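Local coordinates for probable oxidoreductase protein (Rhizobium etli, PDB 4FB5) that probably acts as a nucleotide-dependent oxidoreductase of the GFO/IDH/MocA family, pairing a Rossmann-type NAD-binding domain with a C-terminal sheet domain, at residues His40-Trp44 with Val121-Lys125; Val47-Asp53 with Ile347-Arg351; Val180-Phe186 with Asp209-Pro214; Gly277-Ala283 with Tyr295-Arg299. All blocks are in the same frame, centred on the assembly; numbering follows the deposited sequence.

Contact 1: His40-Trp44 with Val121-Lys125; sequences HALAW and VWCEK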
# COMPACT_ATOMS: atom_id res chain seq x y z
N HIS A 40 12.39 5.83 28.93
CA HIS A 40 13.74 6.23 29.34
C HIS A 40 14.40 5.04 30.00
O HIS A 40 15.50 4.65 29.64
CB HIS A 40 13.75 7.36 30.37
CG HIS A 40 13.47 8.72 29.81
ND1 HIS A 40 14.24 9.82 30.11
CD2 HIS A 40 12.50 9.17 28.98
CE1 HIS A 40 13.78 10.88 29.48
NE2 HIS A 40 12.71 10.52 28.80
N ALA A 41 13.74 4.40 30.96
CA ALA A 41 14.43 3.37 31.72
C ALA A 41 14.98 2.26 30.80
O ALA A 41 16.09 1.79 30.97
CB ALA A 41 13.53 2.81 32.83
N LEU A 42 14.19 1.88 29.80
CA LEU A 42 14.58 0.85 28.90
C LEU A 42 15.73 1.34 28.05
O LEU A 42 16.63 0.57 27.67
CB LEU A 42 13.41 0.50 28.01
CG LEU A 42 12.35 -0.44 28.57
CD1 LEU A 42 11.23 -0.58 27.53
CD2 LEU A 42 12.93 -1.77 28.93
N ALA A 43 15.69 2.62 27.74
CA ALA A 43 16.74 3.21 26.95
C ALA A 43 18.07 3.17 27.72
O ALA A 43 19.08 2.61 27.22
CB ALA A 43 16.36 4.64 26.50
N TRP A 44 18.06 3.73 28.93
CA TRP A 44 19.29 3.77 29.76
C TRP A 44 19.84 2.35 29.97
O TRP A 44 21.06 2.11 29.90
CB TRP A 44 19.07 4.48 31.11
CG TRP A 44 18.93 5.98 31.07
CD1 TRP A 44 17.82 6.73 31.43
CD2 TRP A 44 19.92 6.92 30.65
NE1 TRP A 44 18.08 8.08 31.26
CE2 TRP A 44 19.37 8.22 30.80
CE3 TRP A 44 21.23 6.80 30.17
CZ2 TRP A 44 20.09 9.37 30.48
CZ3 TRP A 44 21.94 7.94 29.86
CH2 TRP A 44 21.38 9.21 30.01
N VAL A 121 20.09 17.22 31.92
CA VAL A 121 18.66 17.01 31.85
C VAL A 121 18.17 16.44 30.52
O VAL A 121 18.47 16.96 29.43
CB VAL A 121 17.93 18.29 32.17
CG1 VAL A 121 16.49 18.19 31.76
CG2 VAL A 121 18.01 18.54 33.65
N TRP A 122 17.42 15.35 30.64
CA TRP A 122 16.70 14.71 29.53
C TRP A 122 15.25 14.81 29.88
O TRP A 122 14.74 14.11 30.74
CB TRP A 122 17.10 13.25 29.41
CG TRP A 122 16.62 12.57 28.20
CD1 TRP A 122 16.00 13.14 27.13
CD2 TRP A 122 16.73 11.18 27.90
NE1 TRP A 122 15.70 12.19 26.20
CE2 TRP A 122 16.15 10.97 26.64
CE3 TRP A 122 17.25 10.08 28.59
CZ2 TRP A 122 16.09 9.72 26.04
CZ3 TRP A 122 17.17 8.81 27.98
CH2 TRP A 122 16.59 8.65 26.73
N CYS A 123 14.60 15.73 29.21
CA CYS A 123 13.28 16.15 29.57
C CYS A 123 12.32 15.82 28.45
O CYS A 123 12.66 16.02 27.28
CB CYS A 123 13.28 17.64 29.84
SG CYS A 123 11.74 18.32 30.50
N GLU A 124 11.14 15.33 28.80
CA GLU A 124 10.10 15.09 27.83
C GLU A 124 9.58 16.41 27.35
O GLU A 124 9.64 17.41 28.07
CB GLU A 124 8.97 14.23 28.40
CG GLU A 124 9.29 12.76 28.36
CD GLU A 124 9.84 12.33 27.00
OE1 GLU A 124 10.90 11.66 26.96
OE2 GLU A 124 9.21 12.68 25.95
N LYS A 125 9.10 16.41 26.12
CA LYS A 125 8.46 17.57 25.57
C LYS A 125 7.16 17.76 26.37
O LYS A 125 6.65 16.81 26.93
CB LYS A 125 8.24 17.33 24.08
CG LYS A 125 6.81 17.18 23.62
CD LYS A 125 6.20 15.80 23.75
CE LYS A 125 4.79 15.87 23.19
NZ LYS A 125 3.83 15.23 24.08
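W122 meets three residues of helix 40-44 at once, and reading strand 121-123 outward from it explains how helix and strand are tied together. Its CG stands anti to the backbone N (chi1 -170°), which carries the indole off the strand toward the helix. One face of the indole receives H40, whose CE1 lies 3.4 Å from W122 CD2; the two ring planes are inclined at 34°, an oblique pairing and not a true stack. The CE3-CZ3 edge of the six-membered ring points at the face of W44: W122 CE3 comes 3.4 Å from W44 NE1 in an offset edge-to-face contact. At the edge of the same ring, near its plane, A43 CB approaches W122 CH2 at 4.0 Å. The three aromatic residues make a buried cluster inside the Rossmann-type domain, between the helix that follows the first strand of its parallel sheet and the fifth strand, 120-123. S99, on strand 97-100, which lies between strands 27-31 and 120-123, is hydrogen-bonded to both H40 ND1 and W44 NE1, while W122 NE1 reaches E349 of helix 344-358. Two residues further on, E124 folds back at chi2 (-47°) and presents OE1 to H40 NE2 at 2.8 Å. This bond lies in the imidazole plane and uses the anti lone pair of the carboxylate oxygen, which also forms a salt bridge with K346.

Contact 2: Val47-Asp53 with Ile347-Arg351; sequences VKTVFGD and IIECR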
# COMPACT_ATOMS: atom_id res chain seq x y z
N VAL A 47 21.38 1.25 25.92
CA VAL A 47 22.31 1.96 25.06
C VAL A 47 23.59 1.20 24.87
O VAL A 47 24.05 1.04 23.72
CB VAL A 47 22.80 3.30 25.62
CG1 VAL A 47 22.44 4.41 24.69
CG2 VAL A 47 22.35 3.52 27.07
N LYS A 48 24.19 0.76 25.98
CA LYS A 48 25.52 0.22 25.88
C LYS A 48 25.54 -1.07 25.13
O LYS A 48 26.33 -1.18 24.21
CB LYS A 48 26.25 0.08 27.22
CG LYS A 48 27.77 -0.04 27.07
CD LYS A 48 28.35 -0.66 28.33
CE LYS A 48 29.86 -0.43 28.48
NZ LYS A 48 30.61 -1.49 27.73
N THR A 49 24.70 -2.02 25.50
CA THR A 49 24.63 -3.28 24.72
C THR A 49 24.36 -3.09 23.21
O THR A 49 24.99 -3.74 22.39
CB THR A 49 23.63 -4.26 25.25
OG1 THR A 49 23.79 -4.41 26.67
CG2 THR A 49 23.86 -5.59 24.57
N VAL A 50 23.43 -2.20 22.86
CA VAL A 50 23.19 -1.86 21.47
C VAL A 50 24.39 -1.17 20.80
O VAL A 50 24.89 -1.63 19.76
CB VAL A 50 21.98 -0.92 21.33
CG1 VAL A 50 21.75 -0.56 19.86
CG2 VAL A 50 20.78 -1.57 21.91
N PHE A 51 24.83 -0.06 21.39
CA PHE A 51 25.80 0.80 20.75
C PHE A 51 27.25 0.38 20.99
O PHE A 51 28.05 0.44 20.05
CB PHE A 51 25.59 2.26 21.15
CG PHE A 51 24.60 2.98 20.29
CD1 PHE A 51 24.96 3.50 19.06
CD2 PHE A 51 23.28 3.12 20.69
CE1 PHE A 51 24.02 4.16 18.25
CE2 PHE A 51 22.35 3.78 19.89
CZ PHE A 51 22.72 4.30 18.67
N GLY A 52 27.61 -0.01 22.21
CA GLY A 52 28.95 -0.59 22.49
C GLY A 52 30.10 0.37 22.79
O GLY A 52 31.10 -0.00 23.39
N ASP A 53 29.97 1.63 22.37
CA ASP A 53 31.04 2.61 22.44
C ASP A 53 30.88 3.54 23.63
O ASP A 53 31.44 4.65 23.64
CB ASP A 53 31.11 3.43 21.15
CG ASP A 53 29.72 3.94 20.69
OD1 ASP A 53 29.59 5.10 20.23
OD2 ASP A 53 28.75 3.16 20.78
N ILE A 347 16.39 4.77 22.52
CA ILE A 347 17.75 4.30 22.75
C ILE A 347 18.76 5.16 21.96
O ILE A 347 19.78 5.59 22.49
CB ILE A 347 17.90 2.83 22.29
CG1 ILE A 347 17.03 1.89 23.12
CG2 ILE A 347 19.35 2.40 22.30
CD1 ILE A 347 17.02 0.44 22.63
N ILE A 348 18.45 5.42 20.70
CA ILE A 348 19.27 6.29 19.86
C ILE A 348 19.32 7.69 20.47
O ILE A 348 20.38 8.27 20.62
CB ILE A 348 18.68 6.31 18.46
CG1 ILE A 348 18.88 4.95 17.80
CG2 ILE A 348 19.27 7.42 17.63
CD1 ILE A 348 17.94 4.65 16.64
N GLU A 349 18.17 8.25 20.84
CA GLU A 349 18.16 9.56 21.50
C GLU A 349 19.02 9.56 22.79
O GLU A 349 19.76 10.48 23.04
CB GLU A 349 16.73 9.98 21.82
CG GLU A 349 16.62 11.33 22.47
CD GLU A 349 15.19 11.79 22.61
OE1 GLU A 349 14.65 11.61 23.73
OE2 GLU A 349 14.60 12.32 21.60
N CYS A 350 18.92 8.50 23.59
CA CYS A 350 19.76 8.31 24.74
C CYS A 350 21.24 8.32 24.31
O CYS A 350 22.08 9.04 24.88
CB CYS A 350 19.40 6.99 25.43
SG CYS A 350 20.49 6.63 26.83
N ARG A 351 21.54 7.55 23.28
CA ARG A 351 22.89 7.57 22.78
C ARG A 351 23.26 9.02 22.45
O ARG A 351 24.26 9.51 22.96
CB ARG A 351 23.10 6.62 21.61
CG ARG A 351 24.50 6.63 21.02
CD ARG A 351 25.53 6.20 22.03
NE ARG A 351 26.92 6.53 21.67
CZ ARG A 351 27.54 7.70 21.93
NH1 ARG A 351 26.89 8.70 22.52
NH2 ARG A 351 28.81 7.87 21.57
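R351 lies across the ring of F51 where two helices pack almost at right angles, helix 47-51 of the Rossmann-type domain against helix 344-358, which comes nearly 300 residues later in the chain; their short axes cross at -95°. From CB outward, the arginine shows how one side chain can serve an apolar and a charged surface in turn. R351 CB lies over the CE2-CD2 side of one face, 3.4 Å from F51 CE2. With CG anti to the backbone N (chi1 178°), the chain runs on over the ring, and R351 CG sits 3.5 Å from the F51 centroid, practically on the ring normal, a CH-pi contact over the centre of the face. The chain then bends at chi2, CD passes above F51 CG and CB as it leaves the ring, and the guanidinium beyond it stands steeply to the phenyl plane. There NE and NH2 both turn to D53 OD1, NE weakly. Elsewhere between the helices the packing is apolar: V47 CG2 meets C350 SG at 3.6 Å, V50 CG2 touches I347 CG2, and F51 CZ approaches I348 CG1 at 4.0 Å. Just before D53, G52 has positive phi (86°) and takes the chain out of helix 47-51. The helix also borders a second subunit, whose K38 bonds to V50 O. The salt bridge closes at R351 NH2 and D53 OD1, 3.2 Å apart, with the oxygen in the guanidinium plane but the donor well above the carboxylate plane.

Contact 3: Val180-Phe186 with Asp209-Pro214; sequences VEMDEDF and DFAVHP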
# COMPACT_ATOMS: atom_id res chain seq x y z
N VAL A 180 3.15 18.14 6.15
CA VAL A 180 3.44 17.31 7.37
C VAL A 180 2.22 17.05 8.21
O VAL A 180 1.60 17.99 8.62
CB VAL A 180 4.46 18.00 8.26
CG1 VAL A 180 4.74 17.16 9.43
CG2 VAL A 180 5.70 18.10 7.52
N GLU A 181 1.86 15.81 8.50
CA GLU A 181 0.56 15.57 9.16
C GLU A 181 0.84 14.83 10.41
O GLU A 181 1.53 13.84 10.36
CB GLU A 181 -0.38 14.69 8.32
CG GLU A 181 -0.98 15.36 7.04
CD GLU A 181 -1.53 14.34 5.97
OE1 GLU A 181 -2.23 13.36 6.35
OE2 GLU A 181 -1.29 14.50 4.74
N MSE A 182 0.34 15.28 11.55
CA MSE A 182 0.38 14.39 12.71
C MSE A 182 -0.98 14.08 13.28
O MSE A 182 -1.62 14.97 13.85
CB MSE A 182 1.34 14.83 13.82
CG MSE A 182 1.30 13.85 15.00
SE MSE A 182 2.80 14.04 16.21
CE MSE A 182 2.65 12.51 17.44
N ASP A 183 -1.38 12.81 13.14
CA ASP A 183 -2.71 12.35 13.58
C ASP A 183 -2.78 11.13 14.51
O ASP A 183 -2.04 10.12 14.34
CB ASP A 183 -3.60 12.11 12.38
CG ASP A 183 -3.42 13.13 11.32
OD1 ASP A 183 -3.46 14.36 11.64
OD2 ASP A 183 -3.24 12.71 10.14
N GLU A 184 -3.66 11.23 15.49
CA GLU A 184 -4.04 10.10 16.31
C GLU A 184 -5.53 10.20 16.56
O GLU A 184 -6.16 11.09 16.07
CB GLU A 184 -3.22 10.04 17.61
CG GLU A 184 -1.71 10.12 17.37
CD GLU A 184 -0.83 9.64 18.54
OE1 GLU A 184 -1.39 9.14 19.55
OE2 GLU A 184 0.43 9.76 18.45
N ASP A 185 -6.10 9.26 17.29
CA ASP A 185 -7.54 9.28 17.54
C ASP A 185 -7.92 9.09 18.99
O ASP A 185 -9.05 8.71 19.27
CB ASP A 185 -8.27 8.26 16.68
CG ASP A 185 -7.80 6.83 16.92
OD1 ASP A 185 -7.00 6.60 17.88
OD2 ASP A 185 -8.21 5.94 16.14
N PHE A 186 -6.99 9.37 19.91
CA PHE A 186 -7.31 9.21 21.32
C PHE A 186 -8.21 10.33 21.89
O PHE A 186 -8.67 10.22 23.02
CB PHE A 186 -6.04 9.00 22.19
CG PHE A 186 -5.17 10.20 22.31
CD1 PHE A 186 -5.45 11.18 23.24
CD2 PHE A 186 -4.02 10.34 21.53
CE1 PHE A 186 -4.63 12.36 23.37
CE2 PHE A 186 -3.18 11.48 21.69
CZ PHE A 186 -3.50 12.50 22.61
N ASP A 209 0.76 19.43 21.77
CA ASP A 209 0.95 18.01 22.08
C ASP A 209 1.55 17.33 20.88
O ASP A 209 2.42 16.53 21.03
CB ASP A 209 -0.42 17.39 22.47
CG ASP A 209 -0.29 16.06 23.20
OD1 ASP A 209 0.86 15.54 23.36
OD2 ASP A 209 -1.34 15.54 23.62
N PHE A 210 1.11 17.71 19.70
CA PHE A 210 1.43 17.04 18.47
C PHE A 210 2.32 17.88 17.56
O PHE A 210 3.25 17.32 16.97
CB PHE A 210 0.14 16.72 17.71
CG PHE A 210 -0.55 15.41 18.13
CD1 PHE A 210 -0.33 14.85 19.41
CD2 PHE A 210 -1.45 14.76 17.25
CE1 PHE A 210 -0.97 13.65 19.80
CE2 PHE A 210 -2.09 13.57 17.62
CZ PHE A 210 -1.85 13.01 18.90
N ALA A 211 2.04 19.18 17.42
CA ALA A 211 2.71 20.01 16.39
C ALA A 211 4.22 20.12 16.59
O ALA A 211 4.99 20.30 15.61
CB ALA A 211 2.06 21.39 16.29
N VAL A 212 4.65 19.96 17.84
CA VAL A 212 6.06 20.09 18.19
C VAL A 212 6.93 19.00 17.55
O VAL A 212 8.09 19.26 17.15
CB VAL A 212 6.29 20.22 19.73
CG1 VAL A 212 5.67 21.50 20.21
CG2 VAL A 212 5.65 19.07 20.50
N HIS A 213 6.37 17.80 17.42
CA HIS A 213 7.06 16.74 16.70
C HIS A 213 7.28 17.09 15.21
O HIS A 213 8.43 17.15 14.73
CB HIS A 213 6.30 15.44 16.85
CG HIS A 213 6.38 14.88 18.23
ND1 HIS A 213 7.57 14.55 18.83
CD2 HIS A 213 5.41 14.58 19.12
CE1 HIS A 213 7.34 14.09 20.04
NE2 HIS A 213 6.03 14.09 20.24
N PRO A 214 6.18 17.31 14.47
CA PRO A 214 6.43 17.70 13.09
C PRO A 214 7.34 18.94 12.98
O PRO A 214 8.19 18.99 12.11
CB PRO A 214 5.03 17.96 12.52
CG PRO A 214 4.04 17.67 13.60
CD PRO A 214 4.78 16.93 14.69
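This is apolar packing of a helix on a sheet: M182, a selenomethionine, and its neighbours on strand 180-183 lie against F210 and P214 of helix 209-214, inside the C-terminal domain. The strand and helix segments run at 144° to one another. M182 reaches across with CG anti to the backbone N (chi1 179°) and the rest of its chain extended, so that CE ends over one face of the F210 ring, toward its rim. The selenium lies 4.6 Å from the F210 centroid, oblique to the ring, in a Met-aromatic contact, and also 3.8 Å from H213 CB. Two residues earlier, V180 CG1 touches P214 CB. Strand 175-183 is an inner strand of the large mixed sheet, and helix 206-221 covers this face of it; F210 also touches A271 on the adjacent strand 266-272. Past the strand's end the chain continues round the phenyl ring. E184 CG comes 3.3 Å from F210 CZ, and F186 meets the same ring rim to rim, F186 CE2 lying 3.4 Å from F210 CZ with the planes at 66°. D209 OD2 approaches the edge of F186 near its plane, while salt bridges tie this carboxylate to K125, K197 and R273.

Contact 4: Gly277-Ala283 with Tyr295-Arg299; sequences GRKGRIA and YDQER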
# COMPACT_ATOMS: atom_id res chain seq x y z
N GLY A 277 -9.07 6.28 13.39
CA GLY A 277 -8.29 5.38 12.59
C GLY A 277 -6.86 5.79 12.31
O GLY A 277 -6.11 5.03 11.77
N ARG A 278 -6.45 6.99 12.66
CA ARG A 278 -5.04 7.26 12.70
C ARG A 278 -4.52 6.86 14.09
O ARG A 278 -5.08 7.24 15.11
CB ARG A 278 -4.81 8.73 12.41
CG ARG A 278 -5.48 9.24 11.10
CD ARG A 278 -4.95 8.47 9.95
NE ARG A 278 -5.09 9.10 8.63
CZ ARG A 278 -4.71 8.49 7.52
NH1 ARG A 278 -4.22 7.29 7.64
NH2 ARG A 278 -4.86 9.03 6.33
N LYS A 279 -3.45 6.09 14.16
CA LYS A 279 -2.97 5.63 15.46
C LYS A 279 -1.70 6.33 15.84
O LYS A 279 -1.58 6.83 16.97
CB LYS A 279 -2.75 4.12 15.50
CG LYS A 279 -3.99 3.25 15.08
CD LYS A 279 -5.29 3.73 15.75
CE LYS A 279 -6.40 2.72 15.52
NZ LYS A 279 -7.75 3.18 15.98
N GLY A 280 -0.75 6.38 14.94
CA GLY A 280 0.53 6.96 15.28
C GLY A 280 1.07 7.58 14.04
O GLY A 280 2.24 7.41 13.76
N ARG A 281 0.22 8.29 13.29
CA ARG A 281 0.58 8.75 11.97
C ARG A 281 1.35 10.06 12.03
O ARG A 281 0.91 11.03 12.66
CB ARG A 281 -0.66 8.96 11.12
CG ARG A 281 -0.42 9.72 9.79
CD ARG A 281 -1.70 9.61 8.99
NE ARG A 281 -1.86 10.54 7.89
CZ ARG A 281 -1.58 10.22 6.63
NH1 ARG A 281 -1.13 9.00 6.33
NH2 ARG A 281 -1.76 11.12 5.67
N ILE A 282 2.48 10.11 11.34
CA ILE A 282 3.13 11.35 11.03
C ILE A 282 3.46 11.20 9.58
O ILE A 282 4.21 10.27 9.23
CB ILE A 282 4.46 11.46 11.77
CG1 ILE A 282 4.18 11.50 13.28
CG2 ILE A 282 5.22 12.65 11.28
CD1 ILE A 282 5.41 11.56 14.15
N ALA A 283 2.90 12.04 8.73
CA ALA A 283 3.09 11.85 7.30
C ALA A 283 3.79 13.05 6.77
O ALA A 283 3.36 14.20 6.94
CB ALA A 283 1.77 11.65 6.58
N TYR A 295 7.18 9.87 3.59
CA TYR A 295 7.45 9.10 4.77
C TYR A 295 6.21 9.05 5.63
O TYR A 295 5.47 9.98 5.63
CB TYR A 295 8.60 9.72 5.55
CG TYR A 295 8.75 9.13 6.92
CD1 TYR A 295 9.36 7.90 7.12
CD2 TYR A 295 8.18 9.75 8.00
CE1 TYR A 295 9.44 7.32 8.42
CE2 TYR A 295 8.21 9.18 9.26
CZ TYR A 295 8.86 8.01 9.45
OH TYR A 295 8.95 7.60 10.69
N ASP A 296 5.99 7.96 6.35
CA ASP A 296 4.83 7.78 7.19
C ASP A 296 5.20 6.92 8.41
O ASP A 296 5.41 5.70 8.25
CB ASP A 296 3.74 7.04 6.43
CG ASP A 296 2.35 7.14 7.14
OD1 ASP A 296 1.35 7.45 6.42
OD2 ASP A 296 2.25 6.93 8.39
N GLN A 297 5.25 7.55 9.59
CA GLN A 297 5.55 6.92 10.87
C GLN A 297 4.86 5.58 11.14
O GLN A 297 5.33 4.80 11.98
CB GLN A 297 5.14 7.87 12.00
CG GLN A 297 5.75 7.52 13.34
CD GLN A 297 7.29 7.59 13.30
OE1 GLN A 297 7.88 8.47 12.64
NE2 GLN A 297 7.93 6.67 13.98
N GLU A 298 3.74 5.32 10.49
CA GLU A 298 2.99 4.09 10.76
C GLU A 298 3.65 2.87 10.10
O GLU A 298 3.33 1.74 10.44
CB GLU A 298 1.49 4.23 10.38
CG GLU A 298 0.65 4.92 11.47
CD GLU A 298 -0.86 5.07 11.11
OE1 GLU A 298 -1.65 5.36 12.04
OE2 GLU A 298 -1.25 4.91 9.91
N ARG A 299 4.53 3.17 9.14
CA ARG A 299 5.49 2.26 8.52
C ARG A 299 6.86 2.94 8.64
O ARG A 299 7.55 3.22 7.66
CB ARG A 299 5.12 2.05 7.07
CG ARG A 299 3.80 1.33 6.97
CD ARG A 299 3.45 0.90 5.58
NE ARG A 299 3.40 2.04 4.66
CZ ARG A 299 2.51 3.01 4.73
NH1 ARG A 299 1.61 3.03 5.72
NH2 ARG A 299 2.57 3.99 3.84
O HOH W 1 -3.97 5.11 9.80
O HOH W 2 -0.17 8.42 4.14
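The open end of a beta hairpin, strands 281-288 and 291-296, is secured here by backbone and carboxylate together, an example of side chains continuing a pairing that the main chain gives up. A283 and D296 form an antiparallel non-hydrogen-bonded pair, and beyond it Q297 N still donates to I282 O at 2.9 Å. E298 then takes over: its OE1 accepts from K279 N at 2.9 Å and from G280 N at 3.2 Å, two nearly straight bonds that hold the loop before strand 281-283. The extended glutamate chain (chi2 -180°) brings the carboxylate there, and a water links E298 OE2 with G277 O and R278 NH1. D296 uses its oxygens separately. OD2 accepts from E298 N in an Asx turn, whereas OD1 forms a salt bridge with R281 NH1 at 2.9 Å. The R281 guanidinium has A283 CB over one face and R278 NH2 over the opposite one, and its NH2 is paired with E181. I282 CB and Q297 CB lie side by side, 3.7 Å apart. In the mixed sheet the hairpin lies between strands 175-183 and 302-307, with Y295 packed on helix 158-168 and R278 bonded to Y287 of the third subunit.

Along the chain, contacts 1 and 2 interlock, while contacts 3 and 4 follow one another inside the long loop that contact 2 closes. Contacts 1 and 2, with centres about 13 Å apart, meet through helix 344-358, so the late helix is built onto the Rossmann-type domain. Contacts 3 and 4, about 9 Å apart between centres, share the mixed sheet, where strands 175-183 and 281-288 are neighbours, and both border the third subunit. The two pairs are bridged by K125 and D209, whose salt bridge joins contact 1 to contact 3 although their centres lie about 20 Å apart. One link between the probable nucleotide-binding domain and the sheet domain thus runs through segment 121-125.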